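Local coordinates for DUF5037 domain-containing protein (Ruminococcus gnavus, PDB 4GL6) that is of unknown function and belongs to the DUF5037 family, known here from a gut bacterium, at residues A95-I107 with F187-S199. Residues are numbered along the deposited sequence; the frame is centred on the assembly and turned at random.
Sequences AAENYYIQGDIII and FEKAEKILEIFTS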
ATOM      1  N   ALA A  95       6.971 -18.435   0.771  1.00 56.16           N
ATOM      2  CA  ALA A  95       5.830 -19.098   0.114  1.00 55.63           C
ATOM      3  C   ALA A  95       5.891 -19.137  -1.427  1.00 56.69           C
ATOM      4  O   ALA A  95       5.439 -20.127  -2.032  1.00 59.14           O
ATOM      5  CB  ALA A  95       4.542 -18.404   0.537  1.00 51.51           C
ATOM      6  N   ALA A  96       6.405 -18.065  -2.049  1.00 55.90           N
ATOM      7  CA  ALA A  96       6.527 -17.956  -3.532  1.00 58.95           C
ATOM      8  C   ALA A  96       7.780 -17.184  -3.977  1.00 60.33           C
ATOM      9  O   ALA A  96       8.400 -16.519  -3.149  1.00 63.24           O
ATOM     10  CB  ALA A  96       5.285 -17.302  -4.113  1.00 54.95           C
ATOM     11  N   GLU A  97       8.153 -17.294  -5.260  1.00 59.91           N
ATOM     12  CA  GLU A  97       9.343 -16.596  -5.812  1.00 65.54           C
ATOM     13  C   GLU A  97       8.984 -15.223  -6.365  1.00 61.93           C
ATOM     14  O   GLU A  97       9.668 -14.250  -6.061  1.00 62.57           O
ATOM     15  CB  GLU A  97      10.038 -17.388  -6.923  1.00 73.27           C
ATOM     16  CG  GLU A  97      10.524 -18.775  -6.530  1.00 87.32           C
ATOM     17  CD  GLU A  97      11.048 -19.595  -7.710  1.00103.28           C
ATOM     18  OE1 GLU A  97      11.482 -19.012  -8.727  1.00123.89           O
ATOM     19  OE2 GLU A  97      11.030 -20.841  -7.626  1.00 95.73           O
ATOM     20  N   ASN A  98       7.946 -15.173  -7.206  1.00 60.28           N
ATOM     21  CA  ASN A  98       7.436 -13.923  -7.806  1.00 56.64           C
ATOM     22  C   ASN A  98       6.151 -13.472  -7.139  1.00 50.92           C
ATOM     23  O   ASN A  98       5.218 -14.261  -6.968  1.00 49.42           O
ATOM     24  CB  ASN A  98       7.139 -14.060  -9.298  1.00 61.03           C
ATOM     25  CG  ASN A  98       8.320 -13.762 -10.150  1.00 67.98           C
ATOM     26  OD1 ASN A  98       8.294 -12.781 -10.911  1.00 70.82           O
ATOM     27  ND2 ASN A  98       9.398 -14.540  -9.985  1.00 71.61           N
ATOM     28  N   TYR A  99       6.099 -12.186  -6.815  1.00 48.20           N
ATOM     29  CA  TYR A  99       4.977 -11.602  -6.108  1.00 46.96           C
ATOM     30  C   TYR A  99       5.106 -10.086  -6.044  1.00 47.93           C
ATOM     31  O   TYR A  99       6.179  -9.539  -6.289  1.00 47.13           O
ATOM     32  CB  TYR A  99       4.910 -12.142  -4.653  1.00 47.36           C
ATOM     33  CG  TYR A  99       6.236 -12.021  -3.932  1.00 47.03           C
ATOM     34  CD1 TYR A  99       6.627 -10.823  -3.326  1.00 48.76           C
ATOM     35  CD2 TYR A  99       7.126 -13.086  -3.895  1.00 50.96           C
ATOM     36  CE1 TYR A  99       7.860 -10.697  -2.691  1.00 50.19           C
ATOM     37  CE2 TYR A  99       8.362 -12.972  -3.247  1.00 53.69           C
ATOM     38  CZ  TYR A  99       8.724 -11.773  -2.649  1.00 50.74           C
ATOM     39  OH  TYR A  99       9.937 -11.663  -2.026  1.00 52.64           O
ATOM     40  N   TYR A 100       4.013  -9.425  -5.688  1.00 46.85           N
ATOM     41  CA  TYR A 100       4.012  -7.991  -5.474  1.00 47.46           C
ATOM     42  C   TYR A 100       3.202  -7.744  -4.203  1.00 47.44           C
ATOM     43  O   TYR A 100       2.027  -8.148  -4.133  1.00 47.88           O
ATOM     44  CB  TYR A 100       3.413  -7.254  -6.665  1.00 48.69           C
ATOM     45  CG  TYR A 100       3.623  -5.755  -6.579  1.00 50.72           C
ATOM     46  CD1 TYR A 100       2.761  -4.950  -5.815  1.00 49.90           C
ATOM     47  CD2 TYR A 100       4.670  -5.134  -7.262  1.00 51.94           C
ATOM     48  CE1 TYR A 100       2.945  -3.570  -5.732  1.00 53.87           C
ATOM     49  CE2 TYR A 100       4.856  -3.755  -7.194  1.00 57.09           C
ATOM     50  CZ  TYR A 100       3.990  -2.977  -6.426  1.00 53.15           C
ATOM     51  OH  TYR A 100       4.159  -1.623  -6.339  1.00 45.76           O
ATOM     52  N   ILE A 101       3.826  -7.098  -3.216  1.00 42.71           N
ATOM     53  CA  ILE A 101       3.183  -6.790  -1.951  1.00 40.19           C
ATOM     54  C   ILE A 101       2.913  -5.296  -1.951  1.00 41.96           C
ATOM     55  O   ILE A 101       3.845  -4.491  -1.964  1.00 46.93           O
ATOM     56  CB  ILE A 101       4.079  -7.159  -0.760  1.00 43.28           C
ATOM     57  CG1 ILE A 101       4.469  -8.654  -0.828  1.00 46.65           C
ATOM     58  CG2 ILE A 101       3.375  -6.818   0.546  1.00 39.78           C
ATOM     59  CD1 ILE A 101       5.543  -9.056   0.164  1.00 47.01           C
ATOM     60  N   GLN A 102       1.634  -4.928  -1.920  1.00 43.27           N
ATOM     61  CA  GLN A 102       1.209  -3.524  -1.928  1.00 42.59           C
ATOM     62  C   GLN A 102       0.606  -3.121  -0.569  1.00 47.09           C
ATOM     63  O   GLN A 102      -0.474  -3.586  -0.196  1.00 51.02           O
ATOM     64  CB  GLN A 102       0.178  -3.312  -3.019  1.00 37.96           C
ATOM     65  CG  GLN A 102      -0.149  -1.861  -3.301  1.00 37.43           C
ATOM     66  CD  GLN A 102      -1.371  -1.732  -4.162  1.00 35.70           C
ATOM     67  OE1 GLN A 102      -2.477  -2.028  -3.720  1.00 38.97           O
ATOM     68  NE2 GLN A 102      -1.188  -1.262  -5.368  1.00 32.65           N
ATOM     69  N   GLY A 103       1.301  -2.251   0.149  1.00 46.55           N
ATOM     70  CA  GLY A 103       0.828  -1.745   1.436  1.00 51.59           C
ATOM     71  C   GLY A 103      -0.121  -0.587   1.206  1.00 48.24           C
ATOM     72  O   GLY A 103       0.169   0.273   0.385  1.00 48.64           O
ATOM     73  N   ASP A 104      -1.235  -0.568   1.939  1.00 49.69           N
ATOM     74  CA  ASP A 104      -2.291   0.446   1.828  1.00 45.37           C
ATOM     75  C   ASP A 104      -2.574   1.034   3.210  1.00 45.72           C
ATOM     76  O   ASP A 104      -3.477   0.591   3.916  1.00 59.57           O
ATOM     77  CB  ASP A 104      -3.536  -0.213   1.197  1.00 44.17           C
ATOM     78  CG  ASP A 104      -4.701   0.756   0.972  1.00 43.05           C
ATOM     79  OD1 ASP A 104      -4.536   1.997   0.933  1.00 45.07           O
ATOM     80  OD2 ASP A 104      -5.809   0.235   0.809  1.00 44.43           O
ATOM     81  N   ILE A 105      -1.749   2.013   3.584  1.00 47.46           N
ATOM     82  CA  ILE A 105      -1.826   2.721   4.860  1.00 41.50           C
ATOM     83  C   ILE A 105      -2.210   4.162   4.563  1.00 43.48           C
ATOM     84  O   ILE A 105      -1.555   4.799   3.788  1.00 41.96           O
ATOM     85  CB  ILE A 105      -0.483   2.667   5.597  1.00 44.73           C
ATOM     86  CG1 ILE A 105      -0.198   1.217   6.034  1.00 46.42           C
ATOM     87  CG2 ILE A 105      -0.488   3.570   6.838  1.00 43.10           C
ATOM     88  CD1 ILE A 105       1.199   0.955   6.546  1.00 44.74           C
ATOM     89  N   ILE A 106      -3.292   4.642   5.171  1.00 48.89           N
ATOM     90  CA  ILE A 106      -3.803   6.007   4.998  1.00 45.17           C
ATOM     91  C   ILE A 106      -3.753   6.770   6.324  1.00 45.22           C
ATOM     92  O   ILE A 106      -4.453   6.417   7.263  1.00 45.21           O
ATOM     93  CB  ILE A 106      -5.258   5.992   4.493  1.00 44.75           C
ATOM     94  CG1 ILE A 106      -5.337   5.349   3.081  1.00 49.30           C
ATOM     95  CG2 ILE A 106      -5.845   7.404   4.509  1.00 44.12           C
ATOM     96  CD1 ILE A 106      -4.638   6.109   1.964  1.00 46.01           C
ATOM     97  N   ILE A 107      -2.938   7.821   6.367  1.00 47.90           N
ATOM     98  CA  ILE A 107      -2.782   8.698   7.528  1.00 46.60           C
ATOM     99  C   ILE A 107      -3.871   9.768   7.452  1.00 46.94           C
ATOM    100  O   ILE A 107      -3.911  10.502   6.462  1.00 61.24           O
ATOM    101  CB  ILE A 107      -1.430   9.432   7.496  1.00 47.56           C
ATOM    102  CG1 ILE A 107      -0.276   8.439   7.528  1.00 51.56           C
ATOM    103  CG2 ILE A 107      -1.303  10.415   8.651  1.00 52.66           C
ATOM    104  CD1 ILE A 107      -0.264   7.500   8.720  1.00 51.38           C
ATOM    105  N   PHE A 187      -0.302 -12.569 -13.674  1.00 42.50           N
ATOM    106  CA  PHE A 187       0.583 -11.916 -12.729  1.00 43.19           C
ATOM    107  C   PHE A 187       1.493 -10.903 -13.422  1.00 45.58           C
ATOM    108  O   PHE A 187       1.573  -9.752 -13.013  1.00 46.86           O
ATOM    109  CB  PHE A 187       1.435 -12.920 -11.941  1.00 45.45           C
ATOM    110  CG  PHE A 187       2.465 -12.247 -11.081  1.00 46.90           C
ATOM    111  CD1 PHE A 187       2.111 -11.711  -9.844  1.00 45.54           C
ATOM    112  CD2 PHE A 187       3.768 -12.062 -11.544  1.00 48.85           C
ATOM    113  CE1 PHE A 187       3.049 -11.035  -9.075  1.00 46.79           C
ATOM    114  CE2 PHE A 187       4.716 -11.393 -10.774  1.00 51.49           C
ATOM    115  CZ  PHE A 187       4.359 -10.881  -9.535  1.00 50.42           C
ATOM    116  N   GLU A 188       2.162 -11.352 -14.472  1.00 49.80           N
ATOM    117  CA  GLU A 188       3.116 -10.513 -15.216  1.00 52.15           C
ATOM    118  C   GLU A 188       2.515  -9.223 -15.770  1.00 49.97           C
ATOM    119  O   GLU A 188       3.192  -8.200 -15.797  1.00 51.95           O
ATOM    120  CB  GLU A 188       3.809 -11.340 -16.298  1.00 54.88           C
ATOM    121  CG  GLU A 188       4.782 -12.396 -15.722  1.00 57.99           C
ATOM    122  CD  GLU A 188       6.074 -11.858 -15.083  1.00 59.77           C
ATOM    123  OE1 GLU A 188       6.629 -10.834 -15.539  1.00 64.38           O
ATOM    124  OE2 GLU A 188       6.544 -12.482 -14.100  1.00 61.77           O
ATOM    125  N   LYS A 189       1.260  -9.292 -16.214  1.00 48.29           N
ATOM    126  CA  LYS A 189       0.522  -8.109 -16.676  1.00 47.47           C
ATOM    127  C   LYS A 189       0.163  -7.229 -15.488  1.00 47.77           C
ATOM    128  O   LYS A 189       0.271  -5.995 -15.570  1.00 49.02           O
ATOM    129  CB  LYS A 189      -0.775  -8.495 -17.379  1.00 48.58           C
ATOM    130  CG  LYS A 189      -0.617  -9.238 -18.697  1.00 49.92           C
ATOM    131  CD  LYS A 189      -1.978  -9.688 -19.188  1.00 49.63           C
ATOM    132  CE  LYS A 189      -1.842 -10.604 -20.361  1.00 54.57           C
ATOM    133  NZ  LYS A 189      -3.168 -11.194 -20.689  1.00 54.99           N
ATOM    134  N   ALA A 190      -0.292  -7.871 -14.405  1.00 45.43           N
ATOM    135  CA  ALA A 190      -0.662  -7.186 -13.186  1.00 41.36           C
ATOM    136  C   ALA A 190       0.494  -6.349 -12.663  1.00 40.50           C
ATOM    137  O   ALA A 190       0.330  -5.172 -12.408  1.00 41.00           O
ATOM    138  CB  ALA A 190      -1.109  -8.186 -12.140  1.00 42.68           C
ATOM    139  N   GLU A 191       1.659  -6.973 -12.549  1.00 44.81           N
ATOM    140  CA  GLU A 191       2.905  -6.366 -12.017  1.00 48.13           C
ATOM    141  C   GLU A 191       3.240  -5.073 -12.735  1.00 47.93           C
ATOM    142  O   GLU A 191       3.535  -4.085 -12.093  1.00 50.35           O
ATOM    143  CB  GLU A 191       4.060  -7.376 -12.163  1.00 58.95           C
ATOM    144  CG  GLU A 191       5.426  -7.081 -11.539  1.00 62.51           C
ATOM    145  CD  GLU A 191       6.496  -8.068 -12.029  1.00 79.89           C
ATOM    146  OE1 GLU A 191       6.639  -8.272 -13.269  1.00 92.72           O
ATOM    147  OE2 GLU A 191       7.198  -8.664 -11.181  1.00 93.44           O
ATOM    148  N   LYS A 192       3.152  -5.070 -14.066  1.00 49.10           N
ATOM    149  CA  LYS A 192       3.450  -3.868 -14.870  1.00 47.01           C
ATOM    150  C   LYS A 192       2.557  -2.667 -14.520  1.00 44.91           C
ATOM    151  O   LYS A 192       3.001  -1.527 -14.614  1.00 49.63           O
ATOM    152  CB  LYS A 192       3.379  -4.157 -16.375  1.00 48.98           C
ATOM    153  CG  LYS A 192       4.290  -5.268 -16.912  1.00 53.19           C
ATOM    154  CD  LYS A 192       5.782  -5.219 -16.581  1.00 58.71           C
ATOM    155  CE  LYS A 192       6.413  -6.568 -16.914  1.00 62.68           C
ATOM    156  NZ  LYS A 192       7.896  -6.628 -16.819  1.00 69.82           N
ATOM    157  N   ILE A 193       1.322  -2.924 -14.088  1.00 43.41           N
ATOM    158  CA  ILE A 193       0.364  -1.873 -13.678  1.00 39.10           C
ATOM    159  C   ILE A 193       0.633  -1.412 -12.238  1.00 37.47           C
ATOM    160  O   ILE A 193       0.652  -0.214 -11.964  1.00 37.36           O
ATOM    161  CB  ILE A 193      -1.088  -2.356 -13.842  1.00 38.50           C
ATOM    162  CG1 ILE A 193      -1.380  -2.681 -15.328  1.00 38.65           C
ATOM    163  CG2 ILE A 193      -2.051  -1.287 -13.339  1.00 37.32           C
ATOM    164  CD1 ILE A 193      -2.700  -3.386 -15.594  1.00 38.21           C
ATOM    165  N   LEU A 194       0.833  -2.371 -11.334  1.00 38.67           N
ATOM    166  CA  LEU A 194       1.162  -2.105  -9.919  1.00 40.31           C
ATOM    167  C   LEU A 194       2.418  -1.255  -9.720  1.00 43.77           C
ATOM    168  O   LEU A 194       2.506  -0.523  -8.745  1.00 51.57           O
ATOM    169  CB  LEU A 194       1.288  -3.423  -9.123  1.00 40.50           C
ATOM    170  CG  LEU A 194       0.009  -4.248  -8.900  1.00 38.09           C
ATOM    171  CD1 LEU A 194       0.311  -5.718  -8.620  1.00 39.69           C
ATOM    172  CD2 LEU A 194      -0.851  -3.662  -7.798  1.00 32.38           C
ATOM    173  N   GLU A 195       3.380  -1.364 -10.636  1.00 47.51           N
ATOM    174  CA  GLU A 195       4.611  -0.570 -10.583  1.00 50.79           C
ATOM    175  C   GLU A 195       4.416   0.941 -10.796  1.00 48.56           C
ATOM    176  O   GLU A 195       5.271   1.719 -10.369  1.00 54.21           O
ATOM    177  CB  GLU A 195       5.655  -1.093 -11.598  1.00 57.11           C
ATOM    178  CG  GLU A 195       6.318  -2.413 -11.213  1.00 60.94           C
ATOM    179  CD  GLU A 195       7.205  -3.005 -12.307  1.00 64.97           C
ATOM    180  OE1 GLU A 195       7.514  -2.328 -13.321  1.00 66.18           O
ATOM    181  OE2 GLU A 195       7.626  -4.163 -12.120  1.00 64.74           O
ATOM    182  N   ILE A 196       3.318   1.340 -11.447  1.00 44.61           N
ATOM    183  CA  ILE A 196       3.059   2.747 -11.788  1.00 46.18           C
ATOM    184  C   ILE A 196       1.761   3.376 -11.242  1.00 46.16           C
ATOM    185  O   ILE A 196       1.453   4.515 -11.585  1.00 48.99           O
ATOM    186  CB  ILE A 196       3.147   2.954 -13.331  1.00 47.88           C
ATOM    187  CG1 ILE A 196       1.971   2.258 -14.072  1.00 45.20           C
ATOM    188  CG2 ILE A 196       4.524   2.505 -13.835  1.00 45.60           C
ATOM    189  CD1 ILE A 196       1.762   2.728 -15.495  1.00 45.36           C
ATOM    190  N   PHE A 197       0.994   2.645 -10.439  1.00 47.20           N
ATOM    191  CA  PHE A 197      -0.241   3.170  -9.825  1.00 49.41           C
ATOM    192  C   PHE A 197      -0.332   2.744  -8.365  1.00 47.87           C
ATOM    193  O   PHE A 197       0.132   1.667  -8.015  1.00 50.38           O
ATOM    194  CB  PHE A 197      -1.494   2.680 -10.565  1.00 50.58           C
ATOM    195  CG  PHE A 197      -1.666   3.270 -11.932  1.00 52.97           C
ATOM    196  CD1 PHE A 197      -1.936   4.629 -12.080  1.00 53.09           C
ATOM    197  CD2 PHE A 197      -1.619   2.470 -13.072  1.00 56.31           C
ATOM    198  CE1 PHE A 197      -2.102   5.191 -13.336  1.00 51.27           C
ATOM    199  CE2 PHE A 197      -1.787   3.030 -14.332  1.00 55.97           C
ATOM    200  CZ  PHE A 197      -2.031   4.391 -14.463  1.00 52.52           C
ATOM    201  N   THR A 198      -0.957   3.588  -7.538  1.00 47.89           N
ATOM    202  CA  THR A 198      -1.142   3.325  -6.101  1.00 41.28           C
ATOM    203  C   THR A 198      -2.378   2.483  -5.854  1.00 40.26           C
ATOM    204  O   THR A 198      -3.238   2.335  -6.731  1.00 44.16           O
ATOM    205  CB  THR A 198      -1.220   4.624  -5.294  1.00 40.53           C
ATOM    206  OG1 THR A 198      -2.157   5.503  -5.913  1.00 41.80           O
ATOM    207  CG2 THR A 198       0.153   5.294  -5.247  1.00 41.16           C
ATOM    208  N   SER A 199      -2.461   1.964  -4.632  1.00 40.13           N
ATOM    209  CA  SER A 199      -3.536   1.071  -4.187  1.00 38.39           C
ATOM    210  C   SER A 199      -4.928   1.628  -4.435  1.00 37.00           C
ATOM    211  O   SER A 199      -5.259   2.723  -3.948  1.00 38.54           O
ATOM    212  CB  SER A 199      -3.396   0.763  -2.697  1.00 37.28           C
ATOM    213  OG  SER A 199      -4.271  -0.254  -2.302  1.00 43.00           O
TER
HETATM  214  O   HOH W   1       8.589 -10.663 -12.927  1.00 57.54           O
HETATM  215  O   HOH W   2       1.401  -0.081  -6.155  1.00 40.64           O
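Tyr100 and Glu191 mark the middle of the contact, their CA atoms 6.8 Å apart, where strand 99-104 runs alongside helix 187-194 with the two axes 9.3 Å apart and their N-to-C directions differing by 37°. Beyond the helix, the loop follows the strand as far as Ser199, whose CA is 6.2 Å from that of Asp104. The Tyr100 ring lies against Leu194 in a CH-pi contact: CB of Leu194 sits 3.8 Å from the centroid of the ring, over its face and nearly on the ring normal, while CD1 packs near CG and CD1 of the tyrosine. The first torsion of Tyr100 (chi1 -170°) turns CG away from the backbone N and lays the ring along Leu194, the two side chains running in opposite directions, and its hydroxyl hydrogen-bonds to the carbonyl oxygen of Lys51. Replacing Tyr100 with a leucine would remove the flat face on which CB of Leu194 rests and would probably leave the Lys51 carbonyl without its hydroxyl partner. Strand 99-104 forms one edge of a mixed four-stranded sheet, pairing with strand 140-147; helix 184-194 packs on one face and Tyr99 and Ile101 turn to helix 75-95 on the other, so that helices cover both faces. Towards the start of the strand, Phe187 presents its ring to the backbone, CZ lying 3.5 Å from Tyr99 N, and the amide plane of Asn98 stands almost perpendicular to that ring. A water within hydrogen-bonding reach of Asn98 OD1 and Glu188 OE2 can bridge them, though it has more acceptors around it than protons to give. At the far end, Gln102 extends between Leu194 and Ser199. Ser199 OG donates to Gln102 OE1 at 2.9 Å, approaching from above the carbonyl plane, 54° out of it. Gln102 NE2 donates to a second water, whose oxygen in turn donates to Leu194 O, 2.9 Å away, and NE2 also binds the Glu202 carboxylate.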